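Local atomic coordinates of phosphoserine phosphatase RsbX (Bacillus subtilis, PDB entry 3W43), a protein that removes phosphate from phosphoserine, dephosphorylating RsbS and thereby acting as a negative regulator of sigma-B activity during growth and after stress. Residues Asn18-Ser23 / Thr185-Asp190; Cys25-Phe30 / Val42-Gly47; Glu69-Ile74 / Tyr138-Ala143; Glu98-Thr103 / Tyr145-Lys150. All blocks are in the same frame, centred on the assembly; numbering follows the deposited sequence. Where two conformers were deposited one is given.

From the N terminus, residues 18-23 open interaction 1, which closes only at 185-190, so the other three contacts nest inside its loop. Interaction 2 is the shortest closure, pairing strands 27-33 and 37-45 of one hairpin; it touches interaction 1 through D190 OD2 and G26 N, and both reach the same manganese ion. Residues 69-74 then open interaction 3, and 98-103 open interaction 4 before 138-143 closes the former and 145-150 the latter, so these two cross. Interaction 3 ties helix 71-81 to the edge strand 140-144 of the five-stranded sheet, whereas interaction 4 joins that sheet to the loop entering the six-stranded one.

Interaction 1 (Asn18-Ser23 / Thr185-Asp190); sequences NKEGKS and TSRKDD. With MN (manganese (II) ion), chain B.
The guanidinium of R187 meets N18 O, just before the turn K19-K22, and K19 O within it. R187 NE donates to N18 O at 2.7 Å, with the oxygen close to the guanidinium plane. NH2 adds two weak, bent bonds, to the same N18 O and to K19 O. A bend at chi3 (69°) turns the guanidinium toward these two carbonyls. K19 O also accepts from K22 N, closing the type II beta turn. In return, E20 N donates to R187 O at 2.9 Å. E20 OE2 lies 3.5 Å from R187 NH1 but well out of the guanidinium plane, a salt bridge of charge alone.

In this PPM-type phosphatase residues 185-190 lead to the metal site. D189 OD2 binds a manganese ion at 2.2 Å, sharing it with D44 and D156, while D189 OD1 takes a hydrogen bond from water 4, itself a ligand of that metal. Water 5, another ligand, donates to D190 O.

Next to the metal ligand, D190 OD1 accepts from K19 N at 2.8 Å, almost straight (175°), on the anti side and tilted out of the carboxylate plane; D190 OD2 is taken up by G26 N. K19 lays its extended chain along the K188 carbonyl, CE lying 3.4 Å from K188 O, and NZ reaches water 1, bound also to K188 O, and water 2, bound also to D189 OD1. Water 3 bridges E20 OE1 and S186 O. Within 18-23, N18 ND2 donates to K22 O.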
loop_
_atom_site.group_PDB
_atom_site.type_symbol
_atom_site.label_atom_id
_atom_site.label_comp_id
_atom_site.label_asym_id
_atom_site.label_seq_id
_atom_site.Cartn_x
_atom_site.Cartn_y
_atom_site.Cartn_z
ATOM N N ASN A 18 -0.661 -15.633 -1.262
ATOM C CA ASN A 18 -1.450 -15.852 -2.462
ATOM C C ASN A 18 -2.834 -16.411 -2.183
ATOM O O ASN A 18 -3.046 -17.160 -1.227
ATOM C CB ASN A 18 -0.744 -16.853 -3.379
ATOM C CG ASN A 18 0.577 -16.339 -3.913
ATOM O OD1 ASN A 18 0.960 -15.195 -3.677
ATOM N ND2 ASN A 18 1.285 -17.194 -4.637
ATOM N N LYS A 19 -3.765 -16.089 -3.070
ATOM C CA LYS A 19 -5.027 -16.784 -3.122
ATOM C C LYS A 19 -4.792 -18.293 -3.187
ATOM O O LYS A 19 -3.806 -18.773 -3.754
ATOM C CB LYS A 19 -5.773 -16.346 -4.369
ATOM C CG LYS A 19 -7.159 -16.924 -4.450
ATOM C CD LYS A 19 -7.904 -16.412 -5.639
ATOM C CE LYS A 19 -9.315 -16.951 -5.616
ATOM N NZ LYS A 19 -10.132 -16.265 -6.632
ATOM N N GLU A 20 -5.725 -19.033 -2.601
ATOM C CA GLU A 20 -5.721 -20.492 -2.631
ATOM C C GLU A 20 -5.498 -21.013 -4.045
ATOM O O GLU A 20 -6.134 -20.559 -4.994
ATOM C CB GLU A 20 -7.067 -21.008 -2.118
ATOM C CG GLU A 20 -7.077 -22.490 -1.805
ATOM C CD GLU A 20 -6.555 -22.756 -0.413
ATOM O OE1 GLU A 20 -7.360 -22.686 0.542
ATOM O OE2 GLU A 20 -5.343 -23.021 -0.273
ATOM N N GLY A 21 -4.559 -21.945 -4.178
ATOM C CA GLY A 21 -4.305 -22.617 -5.451
ATOM C C GLY A 21 -3.471 -21.833 -6.452
ATOM O O GLY A 21 -3.309 -22.272 -7.593
ATOM N N LYS A 22 -2.909 -20.697 -6.035
ATOM C CA LYS A 22 -2.126 -19.880 -6.959
ATOM C C LYS A 22 -0.662 -19.812 -6.557
ATOM O O LYS A 22 -0.345 -19.595 -5.379
ATOM C CB LYS A 22 -2.682 -18.453 -7.035
ATOM C CG LYS A 22 -4.203 -18.359 -7.133
ATOM C CD LYS A 22 -4.772 -18.993 -8.385
ATOM C CE LYS A 22 -6.286 -18.880 -8.365
ATOM N NZ LYS A 22 -6.927 -19.362 -9.625
ATOM N N SER A 23 0.223 -19.957 -7.543
ATOM C CA SER A 23 1.667 -19.904 -7.295
ATOM C C SER A 23 2.260 -18.504 -7.428
ATOM O O SER A 23 3.272 -18.189 -6.802
ATOM C CB SER A 23 2.388 -20.873 -8.221
ATOM O OG SER A 23 2.085 -22.202 -7.842
ATOM N N THR A 185 -5.870 -16.472 7.257
ATOM C CA THR A 185 -5.873 -17.937 7.237
ATOM C C THR A 185 -6.854 -18.553 6.243
ATOM O O THR A 185 -6.995 -19.776 6.194
ATOM C CB THR A 185 -6.151 -18.517 8.639
ATOM O OG1 THR A 185 -7.416 -18.043 9.109
ATOM C CG2 THR A 185 -5.053 -18.120 9.618
ATOM N N SER A 186 -7.500 -17.720 5.433
ATOM C CA SER A 186 -8.545 -18.216 4.550
ATOM C C SER A 186 -8.117 -18.332 3.083
ATOM O O SER A 186 -8.641 -19.175 2.363
ATOM C CB SER A 186 -9.813 -17.377 4.711
ATOM O OG SER A 186 -10.271 -17.431 6.055
ATOM N N ARG A 187 -7.164 -17.501 2.649
ATOM C CA ARG A 187 -6.685 -17.506 1.251
ATOM C C ARG A 187 -7.798 -17.341 0.215
ATOM O O ARG A 187 -7.684 -17.828 -0.910
ATOM C CB ARG A 187 -5.839 -18.753 0.937
ATOM C CG ARG A 187 -4.538 -18.799 1.705
ATOM C CD ARG A 187 -3.637 -19.909 1.216
ATOM N NE ARG A 187 -3.112 -19.662 -0.126
ATOM C CZ ARG A 187 -2.387 -20.537 -0.822
ATOM N NH1 ARG A 187 -2.100 -21.735 -0.320
ATOM N NH2 ARG A 187 -1.943 -20.213 -2.032
ATOM N N LYS A 188 -8.861 -16.633 0.583
ATOM C CA LYS A 188 -9.953 -16.411 -0.363
ATOM C C LYS A 188 -9.526 -15.511 -1.514
ATOM O O LYS A 188 -10.063 -15.603 -2.619
ATOM C CB LYS A 188 -11.203 -15.855 0.324
ATOM C CG LYS A 188 -11.933 -16.860 1.215
ATOM C CD LYS A 188 -13.225 -16.280 1.787
ATOM C CE LYS A 188 -14.361 -16.252 0.768
ATOM N NZ LYS A 188 -14.843 -17.619 0.388
ATOM N N ASP A 189 -8.560 -14.638 -1.247
ATOM C CA ASP A 189 -8.010 -13.765 -2.271
ATOM C C ASP A 189 -6.542 -13.564 -1.954
ATOM O O ASP A 189 -6.114 -13.819 -0.832
ATOM C CB ASP A 189 -8.748 -12.414 -2.252
ATOM C CG ASP A 189 -8.388 -11.514 -3.420
ATOM O OD1 ASP A 189 -7.804 -12.009 -4.417
ATOM O OD2 ASP A 189 -8.700 -10.302 -3.337
ATOM N N ASP A 190 -5.779 -13.078 -2.934
ATOM C CA ASP A 190 -4.458 -12.521 -2.669
ATOM C C ASP A 190 -4.580 -11.498 -1.553
ATOM O O ASP A 190 -5.520 -10.690 -1.527
ATOM C CB ASP A 190 -3.896 -11.835 -3.912
ATOM C CG ASP A 190 -3.623 -12.802 -5.058
ATOM O OD1 ASP A 190 -3.146 -13.937 -4.824
ATOM O OD2 ASP A 190 -3.867 -12.414 -6.220
HETATM MN MN MN B . -7.919 -8.505 -4.452
HETATM O O HOH W 1 -10.699 -13.932 -4.955
HETATM O O HOH W 2 -9.183 -13.184 -6.930
HETATM O O HOH W 3 -9.471 -20.845 0.327
HETATM O O HOH W 4 -7.574 -9.937 -6.084
HETATM O O HOH W 5 -6.001 -8.844 -3.468
HETATM O O HOH W 6 -9.801 -8.017 -5.560
#

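Interaction 2 (Cys25-Phe30 / Val42-Gly47); sequences CGDSFF and VADGLG. With MN (manganese (II) ion), chain C; MN (manganese (II) ion), chain B.
S28 and A43 form the hydrogen-bonded pair at the closely fitted part of this antiparallel contact: S28 N meets A43 O at 2.8 Å and A43 N returns to S28 O at 2.9 Å. Two residues along, G45 N donates to G26 O. The apolar end is looser, with F29 CB touching V42 CG2 at 4.3 Å while the F29 ring, turned by chi1 of 63°, leads away toward V14 and I194.

At the other end, D27 and D44 form a non-hydrogen-bonded pair, both carboxylates on the face that carries the metals; beyond them waters and metal ions, rather than direct bonds, fill the contact. Their planes stand 69° apart and OD1 of D27 lies 3.1 Å from OD1 of D44. This meeting of acceptors is probably eased by the manganese ions, one on each D44 oxygen, and by waters 5 and 7, metal ligands that donate to D27 OD1. T192 and T155 hold D27 OD2. Carbonyls of G45 and G47, with three waters, complete the shell of the ion bound by D44 OD1. Such an aspartate bridging two metals at a hairpin strand's end is characteristic of the binuclear centre of PPM/PP2C phosphatases.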
loop_
_atom_site.group_PDB
_atom_site.type_symbol
_atom_site.label_atom_id
_atom_site.label_comp_id
_atom_site.label_asym_id
_atom_site.label_seq_id
_atom_site.Cartn_x
_atom_site.Cartn_y
_atom_site.Cartn_z
ATOM N N CYS A 25 1.344 -14.316 -7.168
ATOM C CA CYS A 25 0.410 -13.382 -6.572
ATOM C C CYS A 25 -0.072 -12.349 -7.578
ATOM O O CYS A 25 0.716 -11.754 -8.319
ATOM C CB CYS A 25 1.072 -12.686 -5.392
ATOM S SG CYS A 25 -0.099 -11.875 -4.282
ATOM N N GLY A 26 -1.381 -12.126 -7.601
ATOM C CA GLY A 26 -1.938 -11.052 -8.403
ATOM C C GLY A 26 -1.681 -9.665 -7.840
ATOM O O GLY A 26 -1.794 -8.683 -8.564
ATOM N N ASP A 27 -1.349 -9.589 -6.551
ATOM C CA ASP A 27 -0.967 -8.321 -5.919
ATOM C C ASP A 27 0.538 -8.132 -6.100
ATOM O O ASP A 27 1.284 -9.122 -6.091
ATOM C CB ASP A 27 -1.183 -8.356 -4.403
ATOM C CG ASP A 27 -2.647 -8.445 -3.957
ATOM O OD1 ASP A 27 -3.603 -8.332 -4.766
ATOM O OD2 ASP A 27 -2.798 -8.636 -2.728
ATOM N N SER A 28 0.991 -6.875 -6.181
ATOM C CA SER A 28 2.423 -6.564 -6.134
ATOM C C SER A 28 2.659 -5.394 -5.199
ATOM O O SER A 28 1.738 -4.652 -4.864
ATOM C CB SER A 28 2.958 -6.189 -7.523
ATOM O OG SER A 28 2.878 -7.263 -8.442
ATOM N N PHE A 29 3.901 -5.212 -4.785
ATOM C CA PHE A 29 4.261 -4.046 -4.008
ATOM C C PHE A 29 5.661 -3.597 -4.383
ATOM O O PHE A 29 6.457 -4.375 -4.907
ATOM C CB PHE A 29 4.175 -4.338 -2.506
ATOM C CG PHE A 29 5.135 -5.397 -2.055
ATOM C CD1 PHE A 29 6.425 -5.075 -1.644
ATOM C CD2 PHE A 29 4.759 -6.741 -2.088
ATOM C CE1 PHE A 29 7.323 -6.079 -1.268
ATOM C CE2 PHE A 29 5.635 -7.746 -1.706
ATOM C CZ PHE A 29 6.923 -7.415 -1.304
ATOM N N PHE A 30 5.941 -2.330 -4.108
ATOM C CA PHE A 30 7.291 -1.814 -4.154
ATOM C C PHE A 30 7.510 -0.912 -2.967
ATOM O O PHE A 30 6.659 -0.060 -2.674
ATOM C CB PHE A 30 7.585 -1.007 -5.427
ATOM C CG PHE A 30 9.006 -0.511 -5.465
ATOM C CD1 PHE A 30 10.032 -1.405 -5.757
ATOM C CD2 PHE A 30 9.333 0.800 -5.117
ATOM C CE1 PHE A 30 11.353 -1.007 -5.746
ATOM C CE2 PHE A 30 10.665 1.211 -5.101
ATOM C CZ PHE A 30 11.672 0.305 -5.415
ATOM N N VAL A 42 1.308 -0.328 -3.404
ATOM C CA VAL A 42 0.682 -1.641 -3.363
ATOM C C VAL A 42 -0.352 -1.666 -4.478
ATOM O O VAL A 42 -1.141 -0.727 -4.599
ATOM C CB VAL A 42 0.009 -1.888 -1.983
ATOM C CG1 VAL A 42 -0.717 -3.205 -1.964
ATOM C CG2 VAL A 42 1.038 -1.831 -0.857
ATOM N N ALA A 43 -0.345 -2.730 -5.279
ATOM C CA ALA A 43 -1.250 -2.857 -6.414
ATOM C C ALA A 43 -1.907 -4.226 -6.445
ATOM O O ALA A 43 -1.288 -5.234 -6.128
ATOM C CB ALA A 43 -0.505 -2.612 -7.712
ATOM N N ASP A 44 -3.181 -4.246 -6.816
ATOM C CA ASP A 44 -3.957 -5.468 -6.917
ATOM C C ASP A 44 -4.417 -5.612 -8.372
ATOM O O ASP A 44 -5.279 -4.878 -8.827
ATOM C CB ASP A 44 -5.142 -5.358 -5.950
ATOM C CG ASP A 44 -6.047 -6.584 -5.988
ATOM O OD1 ASP A 44 -5.809 -7.472 -6.833
ATOM O OD2 ASP A 44 -6.984 -6.669 -5.164
ATOM N N GLY A 45 -3.781 -6.515 -9.114
ATOM C CA GLY A 45 -4.152 -6.733 -10.506
ATOM C C GLY A 45 -5.522 -7.372 -10.568
ATOM O O GLY A 45 -5.865 -8.190 -9.725
ATOM N N LEU A 46 -6.321 -6.987 -11.548
ATOM C CA LEU A 46 -7.657 -7.565 -11.669
ATOM C C LEU A 46 -7.595 -9.084 -11.781
ATOM O O LEU A 46 -6.763 -9.632 -12.500
ATOM C CB LEU A 46 -8.409 -6.958 -12.845
ATOM C CG LEU A 46 -9.275 -5.753 -12.487
ATOM C CD1 LEU A 46 -8.533 -4.596 -11.836
ATOM C CD2 LEU A 46 -10.021 -5.297 -13.732
ATOM N N GLY A 47 -8.478 -9.755 -11.048
ATOM C CA GLY A 47 -8.455 -11.208 -10.955
ATOM C C GLY A 47 -7.345 -11.665 -10.037
ATOM O O GLY A 47 -7.016 -11.004 -9.039
HETATM MN MN MN C . -6.547 -9.192 -7.830
HETATM MN MN MN B . -7.919 -8.505 -4.452
HETATM O O HOH W 5 -6.001 -8.844 -3.468
HETATM O O HOH W 7 -4.673 -9.959 -6.903
HETATM O O HOH W 4 -7.574 -9.937 -6.084
HETATM O O HOH W 6 -9.801 -8.017 -5.560
HETATM O O HOH W 8 -8.514 -8.008 -8.036
#

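Interaction 3 (Glu69-Ile74 / Tyr138-Ala143); sequences EDVESI and YKTHTA
E72 and V71, in the first turn of helix 71-81, meet Y138 and T140 of 138-143, joining a helix to the edge of the five-stranded sheet in the PP2C-type fold. In the conformer given for E72, the polar link is a single hydrogen bond, T140 OG1 to E72 OE2 at 3.0 Å, and the hydroxyl approaches from above the carboxylate plane (49° out of it). The same OE2 lies 3.1 Å from Y138 O, an acceptor facing an acceptor; the hydrogen bond from T140 OG1 probably offsets this. The aliphatic part of E72 leans on the tyrosine, CG lying 3.5 Å from Y138 CB, with carboxylate and ring planes 33° apart. Alongside, the methyls V71 CG2 and T140 CG2 touch at 3.8 Å. T140 presents both branches to the helix: OG1 goes to E72, while CG2, set anti to the backbone N by a chi1 of -63°, goes to V71.

Farther out, Y138 is steadied along the helix. Its ring packs on I75 and N79 and its OH hydrogen-bonds to E76, while V71 also packs on C105 of strand 101-107 and on I92 and K94 of strand 88-96. The strand itself is fixed in the sheet by backbone bonds of H141 with Y104 and A143 with F102. The helix start that presents V71 and E72 is also tied down. E69 pairs with R77, and D70, at the N-cap position, uses OD1 to cap S73 N at 2.9 Å, nearly along its own C-O direction.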
loop_
_atom_site.group_PDB
_atom_site.type_symbol
_atom_site.label_atom_id
_atom_site.label_comp_id
_atom_site.label_asym_id
_atom_site.label_seq_id
_atom_site.Cartn_x
_atom_site.Cartn_y
_atom_site.Cartn_z
ATOM N N GLU A 69 9.357 11.132 -8.825
ATOM C CA GLU A 69 8.261 11.989 -9.278
ATOM C C GLU A 69 7.192 12.105 -8.198
ATOM O O GLU A 69 7.174 11.326 -7.244
ATOM C CB GLU A 69 7.629 11.453 -10.559
ATOM C CG GLU A 69 8.525 11.532 -11.775
ATOM C CD GLU A 69 7.783 11.271 -13.061
ATOM O OE1 GLU A 69 6.802 10.497 -13.047
ATOM O OE2 GLU A 69 8.194 11.826 -14.098
ATOM N N ASP A 70 6.280 13.059 -8.351
ATOM C CA ASP A 70 5.177 13.135 -7.407
ATOM C C ASP A 70 4.174 12.006 -7.627
ATOM O O ASP A 70 4.116 11.385 -8.708
ATOM C CB ASP A 70 4.518 14.525 -7.346
ATOM C CG ASP A 70 3.829 14.934 -8.631
ATOM O OD1 ASP A 70 3.204 14.106 -9.323
ATOM O OD2 ASP A 70 3.881 16.147 -8.922
ATOM N N VAL A 71 3.391 11.733 -6.589
ATOM C CA VAL A 71 2.513 10.558 -6.614
ATOM C C VAL A 71 1.525 10.557 -7.772
ATOM O O VAL A 71 1.255 9.502 -8.350
ATOM C CB VAL A 71 1.785 10.273 -5.266
ATOM C CG1 VAL A 71 2.787 9.878 -4.203
ATOM C CG2 VAL A 71 0.925 11.439 -4.816
ATOM N N GLU A 72 0.988 11.722 -8.128
ATOM C CA GLU A 72 0.026 11.794 -9.224
ATOM C C GLU A 72 0.669 11.487 -10.579
ATOM O O GLU A 72 0.061 10.844 -11.438
ATOM C CB GLU A 72 -0.666 13.155 -9.255
ATOM C CG GLU A 72 -2.118 13.080 -9.663
ATOM C CD GLU A 72 -2.889 14.318 -9.257
ATOM O OE1 GLU A 72 -2.759 15.342 -9.957
ATOM O OE2 GLU A 72 -3.622 14.267 -8.241
ATOM N N SER A 73 1.904 11.947 -10.772
ATOM C CA SER A 73 2.639 11.618 -11.989
ATOM C C SER A 73 2.915 10.120 -12.092
ATOM O O SER A 73 2.727 9.517 -13.156
ATOM C CB SER A 73 3.937 12.418 -12.087
ATOM O OG SER A 73 4.588 12.147 -13.316
ATOM N N ILE A 74 3.335 9.514 -10.987
ATOM C CA ILE A 74 3.604 8.086 -10.973
ATOM C C ILE A 74 2.329 7.300 -11.292
ATOM O O ILE A 74 2.346 6.411 -12.149
ATOM C CB ILE A 74 4.178 7.621 -9.617
ATOM C CG1 ILE A 74 5.510 8.329 -9.307
ATOM C CG2 ILE A 74 4.374 6.098 -9.629
ATOM C CD1 ILE A 74 5.986 8.117 -7.896
ATOM N N TYR A 138 -7.232 12.484 -10.514
ATOM C CA TYR A 138 -6.687 11.905 -9.286
ATOM C C TYR A 138 -6.815 12.854 -8.105
ATOM O O TYR A 138 -6.680 14.075 -8.251
ATOM C CB TYR A 138 -5.228 11.499 -9.483
ATOM C CG TYR A 138 -5.023 10.514 -10.602
ATOM C CD1 TYR A 138 -5.369 9.174 -10.450
ATOM C CD2 TYR A 138 -4.476 10.922 -11.813
ATOM C CE1 TYR A 138 -5.178 8.270 -11.480
ATOM C CE2 TYR A 138 -4.294 10.031 -12.850
ATOM C CZ TYR A 138 -4.640 8.711 -12.678
ATOM O OH TYR A 138 -4.451 7.832 -13.705
ATOM N N LYS A 139 -7.104 12.282 -6.942
ATOM C CA LYS A 139 -7.102 13.020 -5.694
ATOM C C LYS A 139 -5.805 12.716 -4.953
ATOM O O LYS A 139 -5.466 11.550 -4.735
ATOM C CB LYS A 139 -8.288 12.609 -4.827
ATOM C CG LYS A 139 -9.580 13.301 -5.158
ATOM C CD LYS A 139 -10.573 13.105 -4.027
ATOM C CE LYS A 139 -11.904 13.745 -4.336
ATOM N NZ LYS A 139 -12.913 13.396 -3.298
ATOM N N THR A 140 -5.070 13.760 -4.592
ATOM C CA THR A 140 -3.876 13.613 -3.766
ATOM C C THR A 140 -4.109 14.248 -2.406
ATOM O O THR A 140 -4.708 15.318 -2.300
ATOM C CB THR A 140 -2.637 14.249 -4.432
ATOM O OG1 THR A 140 -2.359 13.569 -5.658
ATOM C CG2 THR A 140 -1.413 14.170 -3.538
ATOM N N HIS A 141 -3.646 13.567 -1.366
ATOM C CA HIS A 141 -3.648 14.125 -0.030
ATOM C C HIS A 141 -2.211 14.372 0.390
ATOM O O HIS A 141 -1.364 13.500 0.236
ATOM C CB HIS A 141 -4.334 13.165 0.941
ATOM C CG HIS A 141 -4.469 13.700 2.332
ATOM N ND1 HIS A 141 -5.500 14.532 2.715
ATOM C CD2 HIS A 141 -3.717 13.500 3.442
ATOM C CE1 HIS A 141 -5.371 14.826 3.996
ATOM N NE2 HIS A 141 -4.298 14.212 4.461
ATOM N N THR A 142 -1.960 15.569 0.909
ATOM C CA THR A 142 -0.660 15.967 1.438
ATOM C C THR A 142 -0.861 16.437 2.871
ATOM O O THR A 142 -1.705 17.295 3.122
ATOM C CB THR A 142 -0.051 17.132 0.612
ATOM O OG1 THR A 142 0.035 16.755 -0.765
ATOM C CG2 THR A 142 1.343 17.511 1.121
ATOM N N ALA A 143 -0.088 15.893 3.808
ATOM C CA ALA A 143 -0.180 16.309 5.216
ATOM C C ALA A 143 1.084 16.015 6.006
ATOM O O ALA A 143 1.900 15.185 5.605
ATOM C CB ALA A 143 -1.378 15.648 5.884
#

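Interaction 4 (Glu98-Thr103 / Tyr145-Lys150); sequences EQRQFT and YEKGSK
R100 lies across the ring of Y145, the two side chains crossing at about a right angle. R100 CB lies over one face, 3.8 Å from the Y145 ring centroid and only 16° off the normal, a CH-pi contact; CG follows toward the hydroxyl end, 3.6 Å from Y145 CZ. With the chain extended from CG to NE, the guanidinium passes beyond the ring and stands steeply to it, the planes 71° apart. There K147 takes over: in the conformer given, its CG sits over one guanidinium face, 3.2 Å from R100 NE, so methylene rather than ammonium meets the arginine. The arginine charge is answered by the C-terminal carboxylate of S199, which forms a salt bridge with R100 NE.

A chi1 of 63° places the Y145 ring between its own backbone N and carbonyl carbon, folded back over the R100 backbone. Separately, Y145 N donates to R100 O at 2.9 Å. F102 meets the ring on another side, edge to edge, CD1 to CD2 at 4.3 Å. I95, F97 and L198 also pack on Y145.

K147 sits in a type II beta turn from E146 to S149, in which E146 O accepts from both S149 N and S149 OG. On the other segment, R100 and Q101 face N96 in a G1 beta bulge at the 88-96/101-107 hairpin. The arrangement thus joins a bulged hairpin turn to the crossover between the two sheets of the PP2C beta sandwich.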
loop_
_atom_site.group_PDB
_atom_site.type_symbol
_atom_site.label_atom_id
_atom_site.label_comp_id
_atom_site.label_asym_id
_atom_site.label_seq_id
_atom_site.Cartn_x
_atom_site.Cartn_y
_atom_site.Cartn_z
ATOM N N GLU A 98 12.383 14.288 6.729
ATOM C CA GLU A 98 12.816 15.540 7.353
ATOM C C GLU A 98 11.632 16.465 7.630
ATOM O O GLU A 98 11.546 17.080 8.707
ATOM C CB GLU A 98 13.899 16.231 6.503
ATOM C CG GLU A 98 14.311 17.628 6.959
ATOM C CD GLU A 98 13.764 18.713 6.053
ATOM O OE1 GLU A 98 14.379 18.974 4.994
ATOM O OE2 GLU A 98 12.725 19.310 6.404
ATOM N N GLN A 99 10.729 16.566 6.656
ATOM C CA GLN A 99 9.539 17.401 6.762
ATOM C C GLN A 99 8.424 16.702 7.533
ATOM O O GLN A 99 7.442 17.338 7.919
ATOM C CB GLN A 99 9.027 17.775 5.364
ATOM C CG GLN A 99 9.921 18.747 4.594
ATOM C CD GLN A 99 9.654 18.764 3.090
ATOM O OE1 GLN A 99 10.545 19.085 2.296
ATOM N NE2 GLN A 99 8.431 18.423 2.694
ATOM N N ARG A 100 8.577 15.395 7.758
ATOM C CA ARG A 100 7.491 14.549 8.253
ATOM C C ARG A 100 6.202 14.844 7.466
ATOM O O ARG A 100 5.140 15.106 8.030
ATOM C CB ARG A 100 7.325 14.625 9.785
ATOM C CG ARG A 100 8.436 13.905 10.576
ATOM C CD ARG A 100 8.075 13.785 12.061
ATOM N NE ARG A 100 9.024 12.956 12.814
ATOM C CZ ARG A 100 10.192 13.386 13.289
ATOM N NH1 ARG A 100 10.570 14.641 13.081
ATOM N NH2 ARG A 100 10.978 12.562 13.973
ATOM N N GLN A 101 6.328 14.794 6.140
ATOM C CA GLN A 101 5.215 15.057 5.226
ATOM C C GLN A 101 4.948 13.823 4.381
ATOM O O GLN A 101 5.880 13.210 3.866
ATOM C CB GLN A 101 5.536 16.242 4.315
ATOM C CG GLN A 101 4.381 16.653 3.417
ATOM C CD GLN A 101 4.680 17.898 2.612
ATOM O OE1 GLN A 101 5.388 17.847 1.606
ATOM N NE2 GLN A 101 4.136 19.025 3.047
ATOM N N PHE A 102 3.686 13.445 4.250
ATOM C CA PHE A 102 3.334 12.376 3.330
ATOM C C PHE A 102 2.412 12.865 2.233
ATOM O O PHE A 102 1.681 13.847 2.390
ATOM C CB PHE A 102 2.751 11.156 4.059
ATOM C CG PHE A 102 1.348 11.343 4.557
ATOM C CD1 PHE A 102 1.113 11.855 5.828
ATOM C CD2 PHE A 102 0.259 10.976 3.767
ATOM C CE1 PHE A 102 -0.188 12.017 6.299
ATOM C CE2 PHE A 102 -1.044 11.126 4.223
ATOM C CZ PHE A 102 -1.273 11.647 5.492
ATOM N N THR A 103 2.499 12.180 1.102
ATOM C CA THR A 103 1.614 12.404 -0.036
ATOM C C THR A 103 1.049 11.058 -0.465
ATOM O O THR A 103 1.766 10.055 -0.503
ATOM C CB THR A 103 2.320 13.110 -1.231
ATOM O OG1 THR A 103 3.563 12.457 -1.524
ATOM C CG2 THR A 103 2.574 14.585 -0.932
ATOM N N TYR A 145 2.730 14.392 9.400
ATOM C CA TYR A 145 2.404 13.397 10.408
ATOM C C TYR A 145 3.147 13.663 11.702
ATOM O O TYR A 145 4.277 14.172 11.714
ATOM C CB TYR A 145 2.671 11.969 9.923
ATOM C CG TYR A 145 4.113 11.683 9.610
ATOM C CD1 TYR A 145 4.997 11.243 10.604
ATOM C CD2 TYR A 145 4.594 11.815 8.309
ATOM C CE1 TYR A 145 6.324 10.964 10.306
ATOM C CE2 TYR A 145 5.909 11.540 8.008
ATOM C CZ TYR A 145 6.773 11.116 9.002
ATOM O OH TYR A 145 8.076 10.846 8.655
ATOM N N GLU A 146 2.480 13.327 12.791
ATOM C CA GLU A 146 3.048 13.391 14.113
ATOM C C GLU A 146 4.058 12.256 14.336
ATOM O O GLU A 146 3.822 11.127 13.894
ATOM C CB GLU A 146 1.899 13.286 15.106
ATOM C CG GLU A 146 2.326 13.239 16.538
ATOM C CD GLU A 146 1.164 13.235 17.485
ATOM O OE1 GLU A 146 -0.013 13.262 17.032
ATOM O OE2 GLU A 146 1.432 13.191 18.692
ATOM N N LYS A 147 5.181 12.562 14.992
ATOM C CA LYS A 147 6.156 11.550 15.403
ATOM C C LYS A 147 5.441 10.365 16.044
ATOM O O LYS A 147 4.580 10.559 16.914
ATOM C CB LYS A 147 7.141 12.137 16.418
ATOM C CG LYS A 147 8.088 13.176 15.870
ATOM C CD LYS A 147 8.965 13.771 16.960
ATOM C CE LYS A 147 9.740 12.701 17.708
ATOM N NZ LYS A 147 8.949 12.142 18.843
ATOM N N GLY A 148 5.781 9.150 15.620
ATOM C CA GLY A 148 5.201 7.966 16.212
ATOM C C GLY A 148 3.955 7.476 15.503
ATOM O O GLY A 148 3.377 6.472 15.914
ATOM N N SER A 149 3.543 8.168 14.439
ATOM C CA SER A 149 2.409 7.713 13.633
ATOM C C SER A 149 2.689 6.340 13.025
ATOM O O SER A 149 3.839 6.001 12.738
ATOM C CB SER A 149 2.093 8.717 12.523
ATOM O OG SER A 149 1.549 9.909 13.044
ATOM N N LYS A 150 1.632 5.559 12.841
ATOM C CA LYS A 150 1.736 4.237 12.243
ATOM C C LYS A 150 0.742 4.183 11.092
ATOM O O LYS A 150 -0.284 4.872 11.114
ATOM C CB LYS A 150 1.328 3.171 13.258
ATOM C CG LYS A 150 2.264 2.909 14.404
ATOM C CD LYS A 150 1.644 1.924 15.338
ATOM C CE LYS A 150 0.751 2.661 16.274
ATOM N NZ LYS A 150 0.799 1.973 17.570
#